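Local coordinates for protein phosphoethanolamine N-methyltransferase 1 (Haemonchus contortus, PDB 4KRG) that probably catalyses the S-adenosylmethionine-dependent N-methylation of phosphoethanolamine, a step in the nematode route to phosphocholine, at residues L56-G67 against L75-D86; E141-W149 against K194-R202. One frame throughout, in Å; residues are numbered along the deposited sequence.

Contact 1 of 2, residues L56-G67 against L75-D86; sequences LTNKDVVDIGAG and LAETARWVLSTD. With SAH (S-adenosyl-L-homocysteine), chain D.
Asp-60 to Ile-64 runs parallel to Trp-81 to Thr-85, and with helix 70-78 between them the two strands form the opening beta-alpha-beta unit of a class I, Rossmann-like methyltransferase. The closely packed part is the strand ladder and the side chains on its two faces. Val-61 N reaches Trp-81 O at 2.9 Å, and Val-61 O takes Leu-83 N; Asp-63 repeats the pattern with Leu-83 O and Thr-85 N. On the helix side, Val-61 CG2 meets the methyl of Ala-79 at 3.7 Å, while Leu-75 CD2 touches Leu-56 CD1. Asp-63 and Ser-84 also face this way, and both are hydrogen-bonded to Thr-72 of the helix. On the other face Val-62 and Leu-83 lie side by side, their CG2 and CD2 methyls 3.8 Å apart.

The end of the pair where the strands begin is the solvent side, with Thr-57, Asn-58, Thr-78 and Arg-80 exposed. Here a type II turn, Leu-56 to Lys-59, meets the chain leaving the helix, and a water links Asn-58 N to Thr-78 O. Arg-80, bent at its third torsion (73°), forms a salt bridge side-on, giving NE to Asp-60 OD1 (2.9 Å) and NH2 to OD2 (2.8 Å). Both oxygens use their syn lone pairs, and the two planes are only 20° apart.

At the opposite end lies the cofactor site. Gly-65 O accepts the amino group of S-adenosylhomocysteine, and Ala-66 N returns to Thr-85 O. Asp-86 holds both ribose hydroxyls, OD2 accepting O2' at 2.7 Å and OD1 accepting O3'; OD1 also takes Gly-67 N from above the carboxylate plane at 2.8 Å.

Contact 2 of 2, residues E141-W149 against K194-R202; sequences EFLLNAMRW and KLLRAIRYR
Leu-143 and Leu-195 reach toward each other tip to tip, CD1 against CD2 at 3.6 Å, and begin a run of apolar contacts that makes up most of this interface. The other methyl of Leu-143, CD2, meets Leu-196 CD2, and Ile-199 CD1 packs against its CB at 3.7 Å. Ile-199 is the first residue to leave helical geometry after helix 189-198. Its long branch faces Leu-143; its short branch, CG2, touches both Leu-144 CD2 and the CE methyl of Met-147.

Contacts to Tyr-201 form a second group. The side chains of selenomethionine Met-147 and Tyr-201 slide past each other in opposite directions. The first torsion of Met-147 (-178°) sets CG 3.4 Å from Tyr-201 CB, and bends at the second (72°) and third bring CE round to Ile-199. Leu-144 CD2 approaches ring atom CD1 at 4.1 Å, and the backbone N of Arg-148 stands over one face near the rim.

Polar contacts are sparse. Arg-148 NH1 makes a weak bond to Tyr-201 OH (3.4 Å), the guanidinium almost perpendicular to the ring (87°); its NH2 has a salt bridge to Glu-119. Within 194-202, Arg-200 NH1 binds the carbonyl oxygens of both Arg-197 and Ile-199, at 2.7 Å each, bracing the bend where helix gives way to strand, and its NE pairs with Asp-244. Strand 200-202 pairs antiparallel with 208-218, so helix 136-149 packs on both helix 189-198 and the short strand after it; Leu-143 and Leu-196 also rest on strand 154-161, consistent with helices layered on the central sheet of a class I methyltransferase fold.

The two contacts follow one another along the chain, contact 1 closing before contact 2 opens, and their centres lie about 20 Å apart. Both reach the same sheet, consistent with one methyltransferase domain: strand 60-64 neighbours 122-126, which in turn pairs with 154-161. Helix 70-78 packs on the Val-61 and Asp-63 side, whereas 141-149 lies on the Ile-64 side. There the contacts touch directly: Ile-64 CD1 meets Phe-142 CE1 at 3.7 Å and also packs on Trp-149. Here the labour is divided: contact 1 supplies cofactor-binding residues, while contact 2 joins helix 136-149 to helix 189-198 and the strand that follows it, away from the cofactor; the side chain of Leu-143 is about 13 Å from SAH.

Contact 1 of 2, residues L56-G67 against L75-D86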
loop_
_atom_site.group_PDB
_atom_site.type_symbol
_atom_site.label_atom_id
_atom_site.label_comp_id
_atom_site.label_asym_id
_atom_site.label_seq_id
_atom_site.Cartn_x
_atom_site.Cartn_y
_atom_site.Cartn_z
ATOM N N LEU A 56 11.007 10.438 -15.472
ATOM C CA LEU A 56 10.949 9.574 -16.649
ATOM C C LEU A 56 11.823 10.017 -17.821
ATOM O O LEU A 56 11.729 9.446 -18.906
ATOM C CB LEU A 56 9.500 9.424 -17.111
ATOM C CG LEU A 56 8.516 8.888 -16.067
ATOM C CD1 LEU A 56 7.105 8.957 -16.595
ATOM C CD2 LEU A 56 8.867 7.462 -15.693
ATOM N N THR A 57 12.671 11.018 -17.593
ATOM C CA THR A 57 13.546 11.561 -18.630
ATOM C C THR A 57 14.349 10.438 -19.301
ATOM O O THR A 57 15.022 9.659 -18.620
ATOM C CB THR A 57 14.506 12.607 -18.034
ATOM O OG1 THR A 57 13.800 13.416 -17.083
ATOM C CG2 THR A 57 15.095 13.493 -19.125
ATOM N N ASN A 58 14.238 10.351 -20.631
ATOM C CA ASN A 58 14.948 9.366 -21.452
ATOM C C ASN A 58 14.472 7.923 -21.302
ATOM O O ASN A 58 15.076 7.002 -21.855
ATOM C CB ASN A 58 16.458 9.436 -21.234
ATOM C CG ASN A 58 17.054 10.730 -21.720
ATOM O OD1 ASN A 58 16.423 11.478 -22.466
ATOM N ND2 ASN A 58 18.285 11.000 -21.305
ATOM N N LYS A 59 13.380 7.728 -20.577
ATOM C CA LYS A 59 12.907 6.383 -20.298
ATOM C C LYS A 59 11.752 5.962 -21.202
ATOM O O LYS A 59 10.989 6.801 -21.680
ATOM C CB LYS A 59 12.550 6.249 -18.808
ATOM C CG LYS A 59 13.787 6.350 -17.913
ATOM C CD LYS A 59 13.465 6.433 -16.429
ATOM C CE LYS A 59 14.748 6.630 -15.617
ATOM N NZ LYS A 59 14.655 7.772 -14.667
ATOM N N ASP A 60 11.653 4.656 -21.438
ATOM C CA ASP A 60 10.558 4.064 -22.196
ATOM C C ASP A 60 9.498 3.502 -21.242
ATOM O O ASP A 60 9.818 2.755 -20.321
ATOM C CB ASP A 60 11.084 2.953 -23.119
ATOM C CG ASP A 60 12.138 3.450 -24.101
ATOM O OD1 ASP A 60 12.095 4.640 -24.460
ATOM O OD2 ASP A 60 13.013 2.654 -24.508
ATOM N N VAL A 61 8.242 3.859 -21.483
ATOM C CA VAL A 61 7.139 3.498 -20.599
ATOM C C VAL A 61 6.067 2.737 -21.368
ATOM O O VAL A 61 5.785 3.050 -22.521
ATOM C CB VAL A 61 6.488 4.761 -19.984
ATOM C CG1 VAL A 61 5.392 4.386 -19.013
ATOM C CG2 VAL A 61 7.528 5.623 -19.296
ATOM N N VAL A 62 5.472 1.725 -20.743
ATOM C CA VAL A 62 4.298 1.097 -21.327
ATOM C C VAL A 62 3.120 1.289 -20.384
ATOM O O VAL A 62 3.183 0.909 -19.215
ATOM C CB VAL A 62 4.520 -0.399 -21.683
ATOM C CG1 VAL A 62 4.956 -1.203 -20.473
ATOM C CG2 VAL A 62 3.257 -0.990 -22.293
ATOM N N ASP A 63 2.066 1.929 -20.890
ATOM C CA ASP A 63 0.865 2.207 -20.102
ATOM C C ASP A 63 -0.209 1.239 -20.559
ATOM O O ASP A 63 -0.792 1.414 -21.627
ATOM C CB ASP A 63 0.424 3.664 -20.294
ATOM C CG ASP A 63 -0.871 4.005 -19.560
ATOM O OD1 ASP A 63 -1.393 3.176 -18.775
ATOM O OD2 ASP A 63 -1.372 5.135 -19.763
ATOM N N ILE A 64 -0.456 0.209 -19.751
ATOM C CA ILE A 64 -1.336 -0.892 -20.140
ATOM C C ILE A 64 -2.725 -0.749 -19.518
ATOM O O ILE A 64 -2.857 -0.647 -18.303
ATOM C CB ILE A 64 -0.725 -2.236 -19.726
ATOM C CG1 ILE A 64 0.689 -2.353 -20.291
ATOM C CG2 ILE A 64 -1.585 -3.393 -20.198
ATOM C CD1 ILE A 64 1.404 -3.610 -19.874
ATOM N N GLY A 65 -3.759 -0.754 -20.357
ATOM C CA GLY A 65 -5.110 -0.474 -19.897
ATOM C C GLY A 65 -5.295 1.026 -19.776
ATOM O O GLY A 65 -6.001 1.517 -18.900
ATOM N N ALA A 66 -4.647 1.752 -20.682
ATOM C CA ALA A 66 -4.580 3.212 -20.634
ATOM C C ALA A 66 -5.912 3.899 -20.907
ATOM O O ALA A 66 -6.069 5.081 -20.599
ATOM C CB ALA A 66 -3.549 3.711 -21.627
ATOM N N GLY A 67 -6.853 3.174 -21.508
ATOM C CA GLY A 67 -8.136 3.749 -21.886
ATOM C C GLY A 67 -7.967 5.006 -22.729
ATOM O O GLY A 67 -7.133 5.046 -23.632
ATOM N N LEU A 75 2.381 11.272 -19.066
ATOM C CA LEU A 75 3.574 10.421 -19.077
ATOM C C LEU A 75 4.497 10.766 -20.247
ATOM O O LEU A 75 5.711 10.862 -20.085
ATOM C CB LEU A 75 3.196 8.937 -19.129
ATOM C CG LEU A 75 2.527 8.305 -17.898
ATOM C CD1 LEU A 75 1.965 6.928 -18.250
ATOM C CD2 LEU A 75 3.502 8.183 -16.734
ATOM N N ALA A 76 3.908 10.977 -21.418
ATOM C CA ALA A 76 4.676 11.291 -22.619
ATOM C C ALA A 76 5.295 12.690 -22.603
ATOM O O ALA A 76 6.056 13.034 -23.505
ATOM C CB ALA A 76 3.820 11.113 -23.854
ATOM N N GLU A 77 4.967 13.506 -21.606
ATOM C CA GLU A 77 5.587 14.825 -21.483
ATOM C C GLU A 77 7.057 14.716 -21.126
ATOM O O GLU A 77 7.858 15.555 -21.526
ATOM C CB GLU A 77 4.887 15.671 -20.416
ATOM C CG GLU A 77 3.518 16.184 -20.795
ATOM C CD GLU A 77 2.848 16.932 -19.653
ATOM O OE1 GLU A 77 3.533 17.232 -18.651
ATOM O OE2 GLU A 77 1.632 17.214 -19.756
ATOM N N THR A 78 7.415 13.697 -20.351
ATOM C CA THR A 78 8.805 13.556 -19.922
ATOM C C THR A 78 9.493 12.254 -20.342
ATOM O O THR A 78 10.711 12.226 -20.507
ATOM C CB THR A 78 8.962 13.791 -18.415
ATOM O OG1 THR A 78 8.052 12.951 -17.696
ATOM C CG2 THR A 78 8.667 15.250 -18.088
ATOM N N ALA A 79 8.717 11.186 -20.518
ATOM C CA ALA A 79 9.261 9.913 -20.989
ATOM C C ALA A 79 9.774 10.065 -22.415
ATOM O O ALA A 79 9.246 10.870 -23.187
ATOM C CB ALA A 79 8.208 8.829 -20.937
ATOM N N ARG A 80 10.794 9.298 -22.775
ATOM C CA ARG A 80 11.265 9.325 -24.151
ATOM C C ARG A 80 10.156 8.848 -25.074
ATOM O O ARG A 80 9.894 9.453 -26.108
ATOM C CB ARG A 80 12.500 8.451 -24.344
ATOM C CG ARG A 80 13.004 8.476 -25.775
ATOM C CD ARG A 80 14.277 7.685 -25.962
ATOM N NE ARG A 80 14.053 6.245 -25.905
ATOM C CZ ARG A 80 14.914 5.342 -26.363
ATOM N NH1 ARG A 80 16.056 5.731 -26.921
ATOM N NH2 ARG A 80 14.631 4.052 -26.264
ATOM N N TRP A 81 9.489 7.776 -24.670
ATOM C CA TRP A 81 8.489 7.133 -25.504
ATOM C C TRP A 81 7.504 6.383 -24.626
ATOM O O TRP A 81 7.875 5.837 -23.592
ATOM C CB TRP A 81 9.183 6.172 -26.458
ATOM C CG TRP A 81 8.290 5.259 -27.241
ATOM C CD1 TRP A 81 7.594 5.558 -28.378
ATOM C CD2 TRP A 81 8.047 3.876 -26.972
ATOM N NE1 TRP A 81 6.915 4.447 -28.820
ATOM C CE2 TRP A 81 7.179 3.399 -27.975
ATOM C CE3 TRP A 81 8.473 2.992 -25.972
ATOM C CZ2 TRP A 81 6.729 2.074 -28.008
ATOM C CZ3 TRP A 81 8.028 1.683 -26.006
ATOM C CH2 TRP A 81 7.165 1.235 -27.018
ATOM N N VAL A 82 6.243 6.369 -25.037
ATOM C CA VAL A 82 5.209 5.651 -24.305
ATOM C C VAL A 82 4.433 4.769 -25.271
ATOM O O VAL A 82 4.020 5.225 -26.334
ATOM C CB VAL A 82 4.229 6.620 -23.617
ATOM C CG1 VAL A 82 3.208 5.854 -22.779
ATOM C CG2 VAL A 82 4.986 7.634 -22.769
ATOM N N LEU A 83 4.257 3.505 -24.907
ATOM C CA LEU A 83 3.331 2.628 -25.612
ATOM C C LEU A 83 2.040 2.552 -24.817
ATOM O O LEU A 83 2.036 2.139 -23.658
ATOM C CB LEU A 83 3.910 1.225 -25.769
ATOM C CG LEU A 83 2.884 0.172 -26.188
ATOM C CD1 LEU A 83 2.382 0.450 -27.590
ATOM C CD2 LEU A 83 3.467 -1.227 -26.097
ATOM N N SER A 84 0.941 2.943 -25.446
ATOM C CA SER A 84 -0.336 3.027 -24.760
ATOM C C SER A 84 -1.288 1.981 -25.337
ATOM O O SER A 84 -1.544 1.971 -26.541
ATOM C CB SER A 84 -0.903 4.426 -24.950
ATOM O OG SER A 84 -1.726 4.792 -23.872
ATOM N N THR A 85 -1.800 1.093 -24.485
ATOM C CA THR A 85 -2.635 -0.018 -24.947
ATOM C C THR A 85 -3.960 -0.106 -24.184
ATOM O O THR A 85 -4.039 0.263 -23.014
ATOM C CB THR A 85 -1.918 -1.375 -24.798
ATOM O OG1 THR A 85 -1.934 -1.781 -23.423
ATOM C CG2 THR A 85 -0.481 -1.289 -25.276
ATOM N N ASP A 86 -4.993 -0.609 -24.855
ATOM C CA ASP A 86 -6.279 -0.895 -24.221
ATOM C C ASP A 86 -7.028 -1.874 -25.109
ATOM O O ASP A 86 -6.827 -1.880 -26.324
ATOM C CB ASP A 86 -7.095 0.389 -24.042
ATOM C CG ASP A 86 -8.140 0.274 -22.944
ATOM O OD1 ASP A 86 -7.812 0.586 -21.779
ATOM O OD2 ASP A 86 -9.287 -0.132 -23.239
HETATM N N SAH D . -6.115 3.096 -16.457
HETATM C CA SAH D . -7.049 4.111 -16.970
HETATM C CB SAH D . -8.440 3.430 -17.210
HETATM C CG SAH D . -9.001 2.718 -15.980
HETATM S SD SAH D . -10.491 1.721 -16.273
HETATM C C SAH D . -7.159 5.251 -16.039
HETATM O O SAH D . -7.074 5.064 -14.835
HETATM O OXT SAH D . -7.635 6.288 -16.447
HETATM C "C5'" SAH D . -9.896 0.183 -17.024
HETATM C "C4'" SAH D . -9.263 0.228 -18.305
HETATM O "O4'" SAH D . -8.479 -0.980 -18.498
HETATM C "C3'" SAH D . -10.253 0.263 -19.398
HETATM O "O3'" SAH D . -9.780 1.102 -20.428
HETATM C "C2'" SAH D . -10.309 -1.111 -19.877
HETATM O "O2'" SAH D . -10.693 -1.159 -21.223
HETATM C "C1'" SAH D . -8.915 -1.576 -19.682
HETATM N N9 SAH D . -8.779 -3.072 -19.598
HETATM C C8 SAH D . -9.340 -3.894 -18.702
HETATM N N7 SAH D . -8.835 -5.111 -18.909
HETATM C C5 SAH D . -7.961 -5.070 -19.916
HETATM C C6 SAH D . -7.155 -6.033 -20.547
HETATM N N6 SAH D . -7.165 -7.349 -20.151
HETATM N N1 SAH D . -6.363 -5.630 -21.558
HETATM C C2 SAH D . -6.330 -4.366 -21.963
HETATM N N3 SAH D . -7.091 -3.425 -21.379
HETATM C C4 SAH D . -7.907 -3.747 -20.360
HETATM O O HOH W 1 9.104 12.746 -15.420
HETATM O O HOH W 2 12.826 12.312 -22.334
#

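Contact 2 of 2, residues E141-W149 against K194-R202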
loop_
_atom_site.group_PDB
_atom_site.type_symbol
_atom_site.label_atom_id
_atom_site.label_comp_id
_atom_site.label_asym_id
_atom_site.label_seq_id
_atom_site.Cartn_x
_atom_site.Cartn_y
_atom_site.Cartn_z
ATOM N N GLU A 141 0.652 -14.188 -14.264
ATOM C CA GLU A 141 1.230 -14.236 -15.599
ATOM C C GLU A 141 1.568 -12.838 -16.106
ATOM O O GLU A 141 2.593 -12.640 -16.747
ATOM C CB GLU A 141 0.294 -14.977 -16.561
ATOM C CG GLU A 141 0.163 -16.461 -16.231
ATOM C CD GLU A 141 -0.765 -17.206 -17.175
ATOM O OE1 GLU A 141 -0.686 -18.453 -17.227
ATOM O OE2 GLU A 141 -1.583 -16.551 -17.854
ATOM N N PHE A 142 0.715 -11.866 -15.804
ATOM C CA PHE A 142 1.005 -10.484 -16.159
ATOM C C PHE A 142 2.274 -9.999 -15.477
ATOM O O PHE A 142 3.101 -9.332 -16.094
ATOM C CB PHE A 142 -0.155 -9.549 -15.804
ATOM C CG PHE A 142 0.190 -8.091 -15.947
ATOM C CD1 PHE A 142 0.187 -7.483 -17.195
ATOM C CD2 PHE A 142 0.546 -7.335 -14.843
ATOM C CE1 PHE A 142 0.516 -6.141 -17.335
ATOM C CE2 PHE A 142 0.874 -5.998 -14.975
ATOM C CZ PHE A 142 0.858 -5.399 -16.225
ATOM N N LEU A 143 2.428 -10.333 -14.199
ATOM C CA LEU A 143 3.559 -9.832 -13.418
ATOM C C LEU A 143 4.882 -10.480 -13.802
ATOM O O LEU A 143 5.932 -9.847 -13.723
ATOM C CB LEU A 143 3.300 -9.985 -11.921
ATOM C CG LEU A 143 2.196 -9.077 -11.377
ATOM C CD1 LEU A 143 1.830 -9.473 -9.958
ATOM C CD2 LEU A 143 2.611 -7.614 -11.437
ATOM N N LEU A 144 4.834 -11.741 -14.216
ATOM C CA LEU A 144 6.026 -12.402 -14.737
ATOM C C LEU A 144 6.415 -11.835 -16.106
ATOM O O LEU A 144 7.590 -11.798 -16.459
ATOM C CB LEU A 144 5.831 -13.920 -14.804
ATOM C CG LEU A 144 5.774 -14.647 -13.449
ATOM C CD1 LEU A 144 5.327 -16.088 -13.610
ATOM C CD2 LEU A 144 7.123 -14.599 -12.756
ATOM N N ASN A 145 5.425 -11.384 -16.870
ATOM C CA ASN A 145 5.685 -10.725 -18.148
ATOM C C ASN A 145 6.311 -9.347 -17.960
ATOM O O ASN A 145 7.269 -8.994 -18.644
ATOM C CB ASN A 145 4.398 -10.609 -18.959
ATOM C CG ASN A 145 4.260 -11.709 -19.989
ATOM O OD1 ASN A 145 5.243 -12.127 -20.601
ATOM N ND2 ASN A 145 3.039 -12.190 -20.181
ATOM N N ALA A 146 5.765 -8.572 -17.029
ATOM C CA ALA A 146 6.327 -7.272 -16.695
ATOM C C ALA A 146 7.772 -7.453 -16.275
ATOM O O ALA A 146 8.643 -6.667 -16.624
ATOM C CB ALA A 146 5.531 -6.626 -15.581
HETATM N N MSE A 147 8.021 -8.511 -15.520
HETATM C CA MSE A 147 9.361 -8.802 -15.050
HETATM C C MSE A 147 10.310 -9.069 -16.216
HETATM O O MSE A 147 11.450 -8.610 -16.229
HETATM C CB MSE A 147 9.314 -10.004 -14.121
HETATM C CG MSE A 147 10.650 -10.361 -13.539
HETATM SE SE MSE A 147 11.325 -9.131 -12.191
HETATM C CE MSE A 147 10.742 -10.085 -10.612
ATOM N N ARG A 148 9.828 -9.817 -17.199
ATOM C CA ARG A 148 10.602 -10.108 -18.400
ATOM C C ARG A 148 10.925 -8.842 -19.195
ATOM O O ARG A 148 12.038 -8.680 -19.691
ATOM C CB ARG A 148 9.821 -11.088 -19.280
ATOM C CG ARG A 148 10.488 -11.439 -20.594
ATOM C CD ARG A 148 9.568 -12.275 -21.457
ATOM N NE ARG A 148 10.228 -12.730 -22.680
ATOM C CZ ARG A 148 10.985 -13.821 -22.759
ATOM N NH1 ARG A 148 11.187 -14.569 -21.684
ATOM N NH2 ARG A 148 11.543 -14.163 -23.912
ATOM N N TRP A 149 9.943 -7.952 -19.304
ATOM C CA TRP A 149 10.047 -6.745 -20.121
ATOM C C TRP A 149 10.878 -5.647 -19.485
ATOM O O TRP A 149 11.462 -4.822 -20.178
ATOM C CB TRP A 149 8.657 -6.186 -20.376
ATOM C CG TRP A 149 7.746 -7.146 -21.049
ATOM C CD1 TRP A 149 8.099 -8.204 -21.834
ATOM C CD2 TRP A 149 6.318 -7.132 -21.002
ATOM N NE1 TRP A 149 6.970 -8.854 -22.282
ATOM C CE2 TRP A 149 5.865 -8.216 -21.783
ATOM C CE3 TRP A 149 5.376 -6.313 -20.375
ATOM C CZ2 TRP A 149 4.511 -8.497 -21.954
ATOM C CZ3 TRP A 149 4.034 -6.591 -20.546
ATOM C CH2 TRP A 149 3.614 -7.676 -21.328
ATOM N N LYS A 194 2.009 -9.194 -0.948
ATOM C CA LYS A 194 2.649 -10.493 -0.756
ATOM C C LYS A 194 3.016 -11.166 -2.075
ATOM O O LYS A 194 4.086 -11.756 -2.191
ATOM C CB LYS A 194 1.788 -11.412 0.118
ATOM C CG LYS A 194 1.677 -10.940 1.568
ATOM C CD LYS A 194 1.013 -11.970 2.476
ATOM C CE LYS A 194 1.940 -13.136 2.791
ATOM N NZ LYS A 194 3.200 -12.682 3.436
ATOM N N LEU A 195 2.140 -11.071 -3.070
ATOM C CA LEU A 195 2.440 -11.659 -4.376
ATOM C C LEU A 195 3.683 -11.020 -4.971
ATOM O O LEU A 195 4.570 -11.706 -5.445
ATOM C CB LEU A 195 1.262 -11.513 -5.338
ATOM C CG LEU A 195 1.550 -11.978 -6.771
ATOM C CD1 LEU A 195 2.044 -13.416 -6.781
ATOM C CD2 LEU A 195 0.327 -11.835 -7.651
ATOM N N LEU A 196 3.743 -9.699 -4.919
ATOM C CA LEU A 196 4.874 -8.970 -5.466
ATOM C C LEU A 196 6.187 -9.390 -4.808
ATOM O O LEU A 196 7.182 -9.637 -5.489
ATOM C CB LEU A 196 4.635 -7.463 -5.331
ATOM C CG LEU A 196 3.560 -6.891 -6.264
ATOM C CD1 LEU A 196 3.053 -5.540 -5.771
ATOM C CD2 LEU A 196 4.121 -6.757 -7.667
ATOM N N ARG A 197 6.172 -9.496 -3.484
ATOM C CA ARG A 197 7.368 -9.852 -2.724
ATOM C C ARG A 197 7.779 -11.301 -2.956
ATOM O O ARG A 197 8.951 -11.644 -2.832
ATOM C CB ARG A 197 7.156 -9.599 -1.225
ATOM C CG ARG A 197 6.935 -8.135 -0.851
ATOM C CD ARG A 197 6.818 -7.964 0.653
ATOM N NE ARG A 197 8.097 -8.175 1.325
ATOM C CZ ARG A 197 8.241 -8.393 2.629
ATOM N NH1 ARG A 197 7.179 -8.454 3.419
ATOM N NH2 ARG A 197 9.450 -8.565 3.143
ATOM N N ALA A 198 6.816 -12.148 -3.300
ATOM C CA ALA A 198 7.079 -13.576 -3.472
ATOM C C ALA A 198 7.813 -13.893 -4.770
ATOM O O ALA A 198 8.654 -14.790 -4.805
ATOM C CB ALA A 198 5.783 -14.373 -3.402
ATOM N N ILE A 199 7.475 -13.169 -5.833
ATOM C CA ILE A 199 7.963 -13.481 -7.175
ATOM C C ILE A 199 9.488 -13.594 -7.264
ATOM O O ILE A 199 10.225 -12.734 -6.774
ATOM C CB ILE A 199 7.439 -12.457 -8.219
ATOM C CG1 ILE A 199 5.963 -12.715 -8.516
ATOM C CG2 ILE A 199 8.234 -12.533 -9.519
ATOM C CD1 ILE A 199 5.304 -11.631 -9.347
ATOM N N ARG A 200 9.942 -14.685 -7.874
ATOM C CA ARG A 200 11.341 -14.878 -8.225
ATOM C C ARG A 200 11.367 -15.322 -9.675
ATOM O O ARG A 200 10.843 -16.383 -10.007
ATOM C CB ARG A 200 11.972 -15.957 -7.349
ATOM C CG ARG A 200 12.015 -15.629 -5.872
ATOM C CD ARG A 200 12.868 -14.414 -5.613
ATOM N NE ARG A 200 12.952 -14.108 -4.191
ATOM C CZ ARG A 200 12.041 -13.413 -3.522
ATOM N NH1 ARG A 200 10.966 -12.947 -4.141
ATOM N NH2 ARG A 200 12.209 -13.189 -2.229
ATOM N N TYR A 201 11.974 -14.513 -10.535
ATOM C CA TYR A 201 11.998 -14.790 -11.969
ATOM C C TYR A 201 13.416 -14.981 -12.492
ATOM O O TYR A 201 14.281 -14.130 -12.273
ATOM C CB TYR A 201 11.331 -13.636 -12.718
ATOM C CG TYR A 201 11.440 -13.697 -14.227
ATOM C CD1 TYR A 201 10.530 -14.426 -14.976
ATOM C CD2 TYR A 201 12.444 -13.006 -14.909
ATOM C CE1 TYR A 201 10.623 -14.477 -16.356
ATOM C CE2 TYR A 201 12.541 -13.053 -16.290
ATOM C CZ TYR A 201 11.630 -13.789 -17.005
ATOM O OH TYR A 201 11.720 -13.840 -18.374
ATOM N N ARG A 202 13.648 -16.093 -13.187
ATOM C CA ARG A 202 14.917 -16.304 -13.871
ATOM C C ARG A 202 14.783 -15.900 -15.330
ATOM O O ARG A 202 13.941 -16.437 -16.054
ATOM C CB ARG A 202 15.362 -17.765 -13.790
ATOM C CG ARG A 202 16.770 -17.994 -14.328
ATOM C CD ARG A 202 17.242 -19.444 -14.180
ATOM N NE ARG A 202 17.647 -19.782 -12.815
ATOM C CZ ARG A 202 18.873 -19.606 -12.322
ATOM N NH1 ARG A 202 19.828 -19.091 -13.079
ATOM N NH2 ARG A 202 19.144 -19.946 -11.068
#